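GP37 (Pseudomonas phage phikz, PDB 5FT0) probably inhibits the host ribonuclease RNase E, and through it the RNA degradosome, during phage infection. Local coordinates at residues L83-V96 with N172-F184. Sequence-based numbering, arbitrary orientation.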
ATOM      1  N   LEU A  83      12.758  12.627  17.144  1.00 28.47           N
ATOM      2  CA  LEU A  83      12.563  12.334  18.560  1.00 26.50           C
ATOM      3  C   LEU A  83      12.413  10.840  18.802  1.00 31.18           C
ATOM      4  O   LEU A  83      12.797  10.345  19.867  1.00 27.70           O
ATOM      5  CB  LEU A  83      11.335  13.074  19.092  1.00 23.98           C
ATOM      6  CG  LEU A  83      11.432  14.595  19.143  1.00 28.79           C
ATOM      7  CD1 LEU A  83      10.107  15.201  19.599  1.00 30.01           C
ATOM      8  CD2 LEU A  83      12.572  15.020  20.057  1.00 25.83           C
ATOM      9  N   LYS A  84      11.857  10.113  17.829  1.00 27.30           N
ATOM     10  CA  LYS A  84      11.702   8.668  17.944  1.00 28.83           C
ATOM     11  C   LYS A  84      13.028   7.957  18.167  1.00 33.02           C
ATOM     12  O   LYS A  84      13.040   6.853  18.720  1.00 32.96           O
ATOM     13  CB  LYS A  84      11.040   8.108  16.683  1.00 35.14           C
ATOM     14  CG  LYS A  84       9.532   8.216  16.664  1.00 47.97           C
ATOM     15  CD  LYS A  84       8.999   7.912  15.274  1.00 50.94           C
ATOM     16  CE  LYS A  84       9.343   9.038  14.313  1.00 52.96           C
ATOM     17  NZ  LYS A  84       9.257   8.614  12.890  1.00 47.42           N
ATOM     18  N   TYR A  85      14.138   8.558  17.746  1.00 29.45           N
ATOM     19  CA  TYR A  85      15.446   7.930  17.837  1.00 32.60           C
ATOM     20  C   TYR A  85      16.251   8.395  19.042  1.00 32.37           C
ATOM     21  O   TYR A  85      17.382   7.936  19.228  1.00 38.50           O
ATOM     22  CB  TYR A  85      16.228   8.180  16.545  1.00 34.23           C
ATOM     23  CG  TYR A  85      15.450   7.770  15.315  1.00 39.80           C
ATOM     24  CD1 TYR A  85      15.048   6.452  15.135  1.00 38.41           C
ATOM     25  CD2 TYR A  85      15.101   8.700  14.344  1.00 36.39           C
ATOM     26  CE1 TYR A  85      14.328   6.068  14.017  1.00 40.83           C
ATOM     27  CE2 TYR A  85      14.382   8.325  13.222  1.00 36.53           C
ATOM     28  CZ  TYR A  85      13.999   7.007  13.065  1.00 45.73           C
ATOM     29  OH  TYR A  85      13.285   6.628  11.952  1.00 49.18           O
ATOM     30  N   VAL A  86      15.696   9.289  19.862  1.00 31.37           N
ATOM     31  CA  VAL A  86      16.315   9.617  21.139  1.00 26.71           C
ATOM     32  C   VAL A  86      16.377   8.358  21.989  1.00 34.21           C
ATOM     33  O   VAL A  86      15.385   7.628  22.108  1.00 31.73           O
ATOM     34  CB  VAL A  86      15.531  10.740  21.835  1.00 25.09           C
ATOM     35  CG1 VAL A  86      15.972  10.891  23.280  1.00 27.83           C
ATOM     36  CG2 VAL A  86      15.714  12.057  21.085  1.00 29.18           C
ATOM     37  N   ASP A  87      17.552   8.101  22.579  1.00 34.34           N
ATOM     38  CA  ASP A  87      17.828   6.865  23.308  1.00 36.18           C
ATOM     39  C   ASP A  87      16.665   6.403  24.180  1.00 32.40           C
ATOM     40  O   ASP A  87      16.093   5.330  23.959  1.00 32.50           O
ATOM     41  CB  ASP A  87      19.082   7.042  24.173  1.00 30.94           C
ATOM     42  CG  ASP A  87      20.357   7.081  23.359  1.00 38.40           C
ATOM     43  OD1 ASP A  87      20.355   6.586  22.213  1.00 40.99           O
ATOM     44  OD2 ASP A  87      21.370   7.603  23.871  1.00 52.12           O
ATOM     45  N   ASN A  88      16.296   7.213  25.175  1.00 25.64           N
ATOM     46  CA  ASN A  88      15.276   6.795  26.130  1.00 30.99           C
ATOM     47  C   ASN A  88      13.890   6.690  25.504  1.00 33.01           C
ATOM     48  O   ASN A  88      13.058   5.925  26.003  1.00 36.79           O
ATOM     49  CB  ASN A  88      15.242   7.758  27.318  1.00 41.32           C
ATOM     50  CG  ASN A  88      16.480   7.644  28.191  1.00 42.83           C
ATOM     51  OD1 ASN A  88      17.154   6.615  28.194  1.00 47.46           O
ATOM     52  ND2 ASN A  88      16.780   8.697  28.943  1.00 41.87           N
ATOM     53  N   LEU A  89      13.619   7.439  24.433  1.00 31.24           N
ATOM     54  CA  LEU A  89      12.330   7.314  23.762  1.00 26.39           C
ATOM     55  C   LEU A  89      12.304   6.096  22.850  1.00 26.75           C
ATOM     56  O   LEU A  89      11.299   5.381  22.787  1.00 25.03           O
ATOM     57  CB  LEU A  89      12.026   8.588  22.969  1.00 24.77           C
ATOM     58  CG  LEU A  89      12.069   9.887  23.778  1.00 28.12           C
ATOM     59  CD1 LEU A  89      11.632  11.069  22.926  1.00 24.91           C
ATOM     60  CD2 LEU A  89      11.212   9.773  25.030  1.00 26.82           C
ATOM     61  N   TYR A  90      13.404   5.853  22.136  1.00 26.77           N
ATOM     62  CA  TYR A  90      13.516   4.647  21.324  1.00 32.64           C
ATOM     63  C   TYR A  90      13.448   3.396  22.193  1.00 37.56           C
ATOM     64  O   TYR A  90      12.799   2.410  21.825  1.00 31.98           O
ATOM     65  CB  TYR A  90      14.821   4.689  20.529  1.00 33.14           C
ATOM     66  CG  TYR A  90      15.033   3.535  19.577  1.00 42.02           C
ATOM     67  CD1 TYR A  90      14.485   3.555  18.300  1.00 44.33           C
ATOM     68  CD2 TYR A  90      15.806   2.439  19.940  1.00 40.09           C
ATOM     69  CE1 TYR A  90      14.686   2.506  17.418  1.00 48.34           C
ATOM     70  CE2 TYR A  90      16.015   1.386  19.064  1.00 43.36           C
ATOM     71  CZ  TYR A  90      15.451   1.426  17.804  1.00 49.78           C
ATOM     72  OH  TYR A  90      15.651   0.383  16.927  1.00 57.49           O
ATOM     73  N   LEU A  91      14.106   3.425  23.355  1.00 30.72           N
ATOM     74  CA  LEU A  91      14.079   2.276  24.256  1.00 33.89           C
ATOM     75  C   LEU A  91      12.684   2.046  24.819  1.00 30.87           C
ATOM     76  O   LEU A  91      12.232   0.901  24.930  1.00 32.95           O
ATOM     77  CB  LEU A  91      15.087   2.471  25.390  1.00 28.06           C
ATOM     78  CG  LEU A  91      16.555   2.281  25.008  1.00 38.34           C
ATOM     79  CD1 LEU A  91      17.467   2.633  26.170  1.00 40.62           C
ATOM     80  CD2 LEU A  91      16.791   0.848  24.542  1.00 35.09           C
ATOM     81  N   ALA A  92      11.984   3.124  25.183  1.00 29.94           N
ATOM     82  CA  ALA A  92      10.635   2.977  25.720  1.00 29.74           C
ATOM     83  C   ALA A  92       9.670   2.430  24.675  1.00 35.36           C
ATOM     84  O   ALA A  92       8.718   1.721  25.022  1.00 34.57           O
ATOM     85  CB  ALA A  92      10.134   4.316  26.260  1.00 27.63           C
ATOM     86  N   ALA A  93       9.891   2.750  23.397  1.00 33.42           N
ATOM     87  CA  ALA A  93       9.078   2.160  22.339  1.00 35.92           C
ATOM     88  C   ALA A  93       9.429   0.691  22.132  1.00 35.33           C
ATOM     89  O   ALA A  93       8.543  -0.137  21.889  1.00 34.29           O
ATOM     90  CB  ALA A  93       9.255   2.942  21.038  1.00 28.21           C
ATOM     91  N   GLY A  94      10.716   0.350  22.225  1.00 34.66           N
ATOM     92  CA  GLY A  94      11.117  -1.038  22.061  1.00 32.29           C
ATOM     93  C   GLY A  94      10.536  -1.946  23.129  1.00 37.63           C
ATOM     94  O   GLY A  94      10.216  -3.107  22.864  1.00 37.68           O
ATOM     95  N   ALA A  95      10.380  -1.424  24.349  1.00 37.95           N
ATOM     96  CA  ALA A  95       9.802  -2.221  25.425  1.00 43.24           C
ATOM     97  C   ALA A  95       8.342  -2.558  25.147  1.00 47.20           C
ATOM     98  O   ALA A  95       7.876  -3.652  25.486  1.00 50.40           O
ATOM     99  CB  ALA A  95       9.938  -1.484  26.757  1.00 34.46           C
ATOM    100  N   VAL A  96       7.601  -1.629  24.538  1.00 44.41           N
ATOM    101  CA  VAL A  96       6.226  -1.920  24.143  1.00 40.98           C
ATOM    102  C   VAL A  96       6.204  -2.971  23.039  1.00 41.01           C
ATOM    103  O   VAL A  96       5.427  -3.932  23.086  1.00 43.94           O
ATOM    104  CB  VAL A  96       5.508  -0.633  23.700  1.00 38.51           C
ATOM    105  CG1 VAL A  96       4.126  -0.961  23.152  1.00 26.49           C
ATOM    106  CG2 VAL A  96       5.414   0.350  24.857  1.00 36.32           C
ATOM    107  N   ASN A 172       4.098  -1.060  30.012  1.00 44.83           N
ATOM    108  CA  ASN A 172       5.040  -0.626  28.984  1.00 44.29           C
ATOM    109  C   ASN A 172       4.509   0.586  28.231  1.00 42.53           C
ATOM    110  O   ASN A 172       5.266   1.511  27.913  1.00 37.86           O
ATOM    111  CB  ASN A 172       5.325  -1.769  28.010  1.00 40.86           C
ATOM    112  CG  ASN A 172       6.163  -2.870  28.627  1.00 47.22           C
ATOM    113  OD1 ASN A 172       7.000  -2.618  29.492  1.00 51.01           O
ATOM    114  ND2 ASN A 172       5.942  -4.102  28.179  1.00 51.85           N
ATOM    115  N   VAL A 173       3.205   0.598  27.939  1.00 39.22           N
ATOM    116  CA  VAL A 173       2.609   1.715  27.214  1.00 39.00           C
ATOM    117  C   VAL A 173       2.556   2.958  28.095  1.00 41.54           C
ATOM    118  O   VAL A 173       2.840   4.072  27.638  1.00 36.32           O
ATOM    119  CB  VAL A 173       1.216   1.319  26.693  1.00 37.92           C
ATOM    120  CG1 VAL A 173       0.481   2.532  26.159  1.00 35.06           C
ATOM    121  CG2 VAL A 173       1.341   0.260  25.610  1.00 36.24           C
ATOM    122  N   LYS A 174       2.202   2.787  29.370  1.00 41.20           N
ATOM    123  CA  LYS A 174       2.214   3.907  30.305  1.00 40.21           C
ATOM    124  C   LYS A 174       3.609   4.512  30.425  1.00 38.83           C
ATOM    125  O   LYS A 174       3.759   5.736  30.504  1.00 39.25           O
ATOM    126  CB  LYS A 174       1.702   3.442  31.670  1.00 46.34           C
ATOM    127  CG  LYS A 174       1.738   4.493  32.770  1.00 43.99           C
ATOM    128  CD  LYS A 174       0.944   4.018  33.981  1.00 55.05           C
ATOM    129  CE  LYS A 174       1.667   4.302  35.291  1.00 56.34           C
ATOM    130  NZ  LYS A 174       1.719   5.752  35.620  1.00 63.81           N
ATOM    131  N   GLU A 175       4.642   3.668  30.432  1.00 36.52           N
ATOM    132  CA  GLU A 175       6.008   4.174  30.496  1.00 42.20           C
ATOM    133  C   GLU A 175       6.413   4.869  29.203  1.00 38.24           C
ATOM    134  O   GLU A 175       7.245   5.784  29.228  1.00 38.21           O
ATOM    135  CB  GLU A 175       6.978   3.036  30.816  1.00 39.17           C
ATOM    136  CG  GLU A 175       6.840   2.485  32.228  1.00 51.73           C
ATOM    137  CD  GLU A 175       7.108   3.536  33.293  1.00 67.79           C
ATOM    138  OE1 GLU A 175       8.131   4.249  33.186  1.00 63.75           O
ATOM    139  OE2 GLU A 175       6.293   3.651  34.235  1.00 68.57           O
ATOM    140  N   LEU A 176       5.849   4.447  28.067  1.00 36.65           N
ATOM    141  CA  LEU A 176       6.120   5.134  26.808  1.00 29.93           C
ATOM    142  C   LEU A 176       5.588   6.560  26.846  1.00 31.84           C
ATOM    143  O   LEU A 176       6.298   7.512  26.497  1.00 32.06           O
ATOM    144  CB  LEU A 176       5.505   4.357  25.644  1.00 33.45           C
ATOM    145  CG  LEU A 176       5.462   5.069  24.286  1.00 30.09           C
ATOM    146  CD1 LEU A 176       6.868   5.355  23.787  1.00 25.40           C
ATOM    147  CD2 LEU A 176       4.694   4.238  23.268  1.00 30.39           C
ATOM    148  N   ILE A 177       4.337   6.726  27.278  1.00 31.54           N
ATOM    149  CA  ILE A 177       3.763   8.060  27.429  1.00 32.08           C
ATOM    150  C   ILE A 177       4.578   8.877  28.421  1.00 33.14           C
ATOM    151  O   ILE A 177       4.885  10.050  28.178  1.00 36.51           O
ATOM    152  CB  ILE A 177       2.288   7.960  27.860  1.00 25.52           C
ATOM    153  CG1 ILE A 177       1.474   7.205  26.808  1.00 36.85           C
ATOM    154  CG2 ILE A 177       1.705   9.347  28.120  1.00 23.49           C
ATOM    155  CD1 ILE A 177       1.573   7.795  25.419  1.00 37.72           C
ATOM    156  N   LEU A 178       4.940   8.266  29.552  1.00 34.14           N
ATOM    157  CA  LEU A 178       5.704   8.966  30.580  1.00 36.79           C
ATOM    158  C   LEU A 178       7.043   9.448  30.037  1.00 30.28           C
ATOM    159  O   LEU A 178       7.460  10.584  30.295  1.00 33.00           O
ATOM    160  CB  LEU A 178       5.914   8.042  31.780  1.00 43.94           C
ATOM    161  CG  LEU A 178       5.770   8.630  33.184  1.00 56.18           C
ATOM    162  CD1 LEU A 178       4.328   9.044  33.442  1.00 50.70           C
ATOM    163  CD2 LEU A 178       6.239   7.620  34.222  1.00 59.38           C
ATOM    164  N   ALA A 179       7.729   8.595  29.272  1.00 28.32           N
ATOM    165  CA  ALA A 179       9.026   8.962  28.714  1.00 25.96           C
ATOM    166  C   ALA A 179       8.913  10.188  27.815  1.00 29.39           C
ATOM    167  O   ALA A 179       9.726  11.116  27.905  1.00 28.18           O
ATOM    168  CB  ALA A 179       9.614   7.780  27.944  1.00 27.94           C
ATOM    169  N   TYR A 180       7.907  10.208  26.936  1.00 29.06           N
ATOM    170  CA  TYR A 180       7.682  11.383  26.103  1.00 26.23           C
ATOM    171  C   TYR A 180       7.269  12.580  26.947  1.00 28.63           C
ATOM    172  O   TYR A 180       7.682  13.713  26.670  1.00 31.86           O
ATOM    173  CB  TYR A 180       6.626  11.083  25.037  1.00 25.08           C
ATOM    174  CG  TYR A 180       7.205  10.465  23.792  1.00 25.92           C
ATOM    175  CD1 TYR A 180       7.453   9.102  23.720  1.00 24.48           C
ATOM    176  CD2 TYR A 180       7.538  11.251  22.699  1.00 26.00           C
ATOM    177  CE1 TYR A 180       7.998   8.535  22.587  1.00 25.47           C
ATOM    178  CE2 TYR A 180       8.084  10.695  21.561  1.00 26.80           C
ATOM    179  CZ  TYR A 180       8.314   9.335  21.511  1.00 27.43           C
ATOM    180  OH  TYR A 180       8.858   8.776  20.379  1.00 27.83           O
ATOM    181  N   THR A 181       6.458  12.345  27.981  1.00 27.76           N
ATOM    182  CA  THR A 181       6.037  13.432  28.859  1.00 25.47           C
ATOM    183  C   THR A 181       7.231  14.045  29.581  1.00 32.97           C
ATOM    184  O   THR A 181       7.372  15.271  29.643  1.00 29.85           O
ATOM    185  CB  THR A 181       5.007  12.920  29.865  1.00 32.79           C
ATOM    186  OG1 THR A 181       3.893  12.353  29.162  1.00 34.32           O
ATOM    187  CG2 THR A 181       4.517  14.055  30.752  1.00 33.66           C
ATOM    188  N   ASP A 182       8.108  13.200  30.126  1.00 28.95           N
ATOM    189  CA  ASP A 182       9.284  13.704  30.826  1.00 33.80           C
ATOM    190  C   ASP A 182      10.251  14.385  29.865  1.00 30.97           C
ATOM    191  O   ASP A 182      10.800  15.448  30.175  1.00 31.21           O
ATOM    192  CB  ASP A 182       9.981  12.567  31.574  1.00 35.51           C
ATOM    193  CG  ASP A 182       9.174  12.068  32.754  1.00 36.06           C
ATOM    194  OD1 ASP A 182       8.266  12.798  33.206  1.00 40.39           O
ATOM    195  OD2 ASP A 182       9.454  10.950  33.233  1.00 43.61           O
ATOM    196  N   TYR A 183      10.472  13.785  28.691  1.00 30.65           N
ATOM    197  CA  TYR A 183      11.417  14.364  27.740  1.00 25.94           C
ATOM    198  C   TYR A 183      11.001  15.774  27.338  1.00 28.35           C
ATOM    199  O   TYR A 183      11.825  16.694  27.323  1.00 28.61           O
ATOM    200  CB  TYR A 183      11.551  13.477  26.504  1.00 28.32           C
ATOM    201  CG  TYR A 183      12.678  13.921  25.604  1.00 29.78           C
ATOM    202  CD1 TYR A 183      13.966  13.441  25.788  1.00 22.84           C
ATOM    203  CD2 TYR A 183      12.460  14.840  24.583  1.00 26.17           C
ATOM    204  CE1 TYR A 183      15.006  13.851  24.976  1.00 28.95           C
ATOM    205  CE2 TYR A 183      13.496  15.259  23.765  1.00 23.86           C
ATOM    206  CZ  TYR A 183      14.766  14.760  23.967  1.00 26.79           C
ATOM    207  OH  TYR A 183      15.805  15.173  23.162  1.00 26.85           O
ATOM    208  N   PHE A 184       9.725  15.964  27.005  1.00 25.21           N
ATOM    209  CA  PHE A 184       9.274  17.293  26.605  1.00 30.71           C
ATOM    210  C   PHE A 184       9.345  18.276  27.767  1.00 29.18           C
ATOM    211  O   PHE A 184       9.742  19.432  27.585  1.00 28.53           O
ATOM    212  CB  PHE A 184       7.855  17.220  26.039  1.00 24.38           C
ATOM    213  CG  PHE A 184       7.814  17.046  24.547  1.00 28.69           C
ATOM    214  CD1 PHE A 184       7.948  15.790  23.974  1.00 26.55           C
ATOM    215  CD2 PHE A 184       7.654  18.144  23.716  1.00 23.36           C
ATOM    216  CE1 PHE A 184       7.917  15.632  22.597  1.00 25.55           C
ATOM    217  CE2 PHE A 184       7.625  17.996  22.339  1.00 24.71           C
ATOM    218  CZ  PHE A 184       7.754  16.737  21.778  1.00 21.45           C
TER
HETATM  219  O   HOH W   1       9.578   6.411  20.749  1.00 25.61           O
HETATM  220  O   HOH W   2       8.057   1.832  27.611  1.00 37.50           O
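Leu89 wedges between two tyrosines of helix 172-184. Leu89 CD1 sits 4.0 Å from the centroid of the Tyr180 ring and 20° off the ring normal, a CH-pi contact, and also lies over one face of the Tyr183 ring. The other branch, Leu89 CD2, turns to the backbone and meets Ala179 O at 3.5 Å. With CG of Tyr183 anti to its backbone N (chi1 -171°), that ring extends across to Val86, whose CG1 approaches Tyr183 CE1 to 3.5 Å.

Further along, small residues let the helices close: Ala92 CB is 3.9 Å from Ala179 CB, and the axes come within 8.5 Å at 165°, a nearly antiparallel pair. At the far end Val96 CG2 presses on the backbone of Asn172, 3.3 Å from Asn172 O.

No direct hydrogen bond links the segments; two waters do so instead. One water donates to Leu89 O and also hydrogen-bonds Tyr180 OH, its oxygen 2.5 Å away in the plane of that ring; the other donates to both Ala92 O and Asn172 O. Behind this layer, Asp19 O bonds Tyr183 OH, while Phe225 meets the Tyr180 ring and Val96 touches Ile128 of strand 122-132.

The pair thus forms a helical layer against the large antiparallel sheet, held by apolar interlocking, with one water joining a carbonyl to a tyrosine hydroxyl and the other joining two carbonyls, which, both being acceptors, cannot bond each other directly.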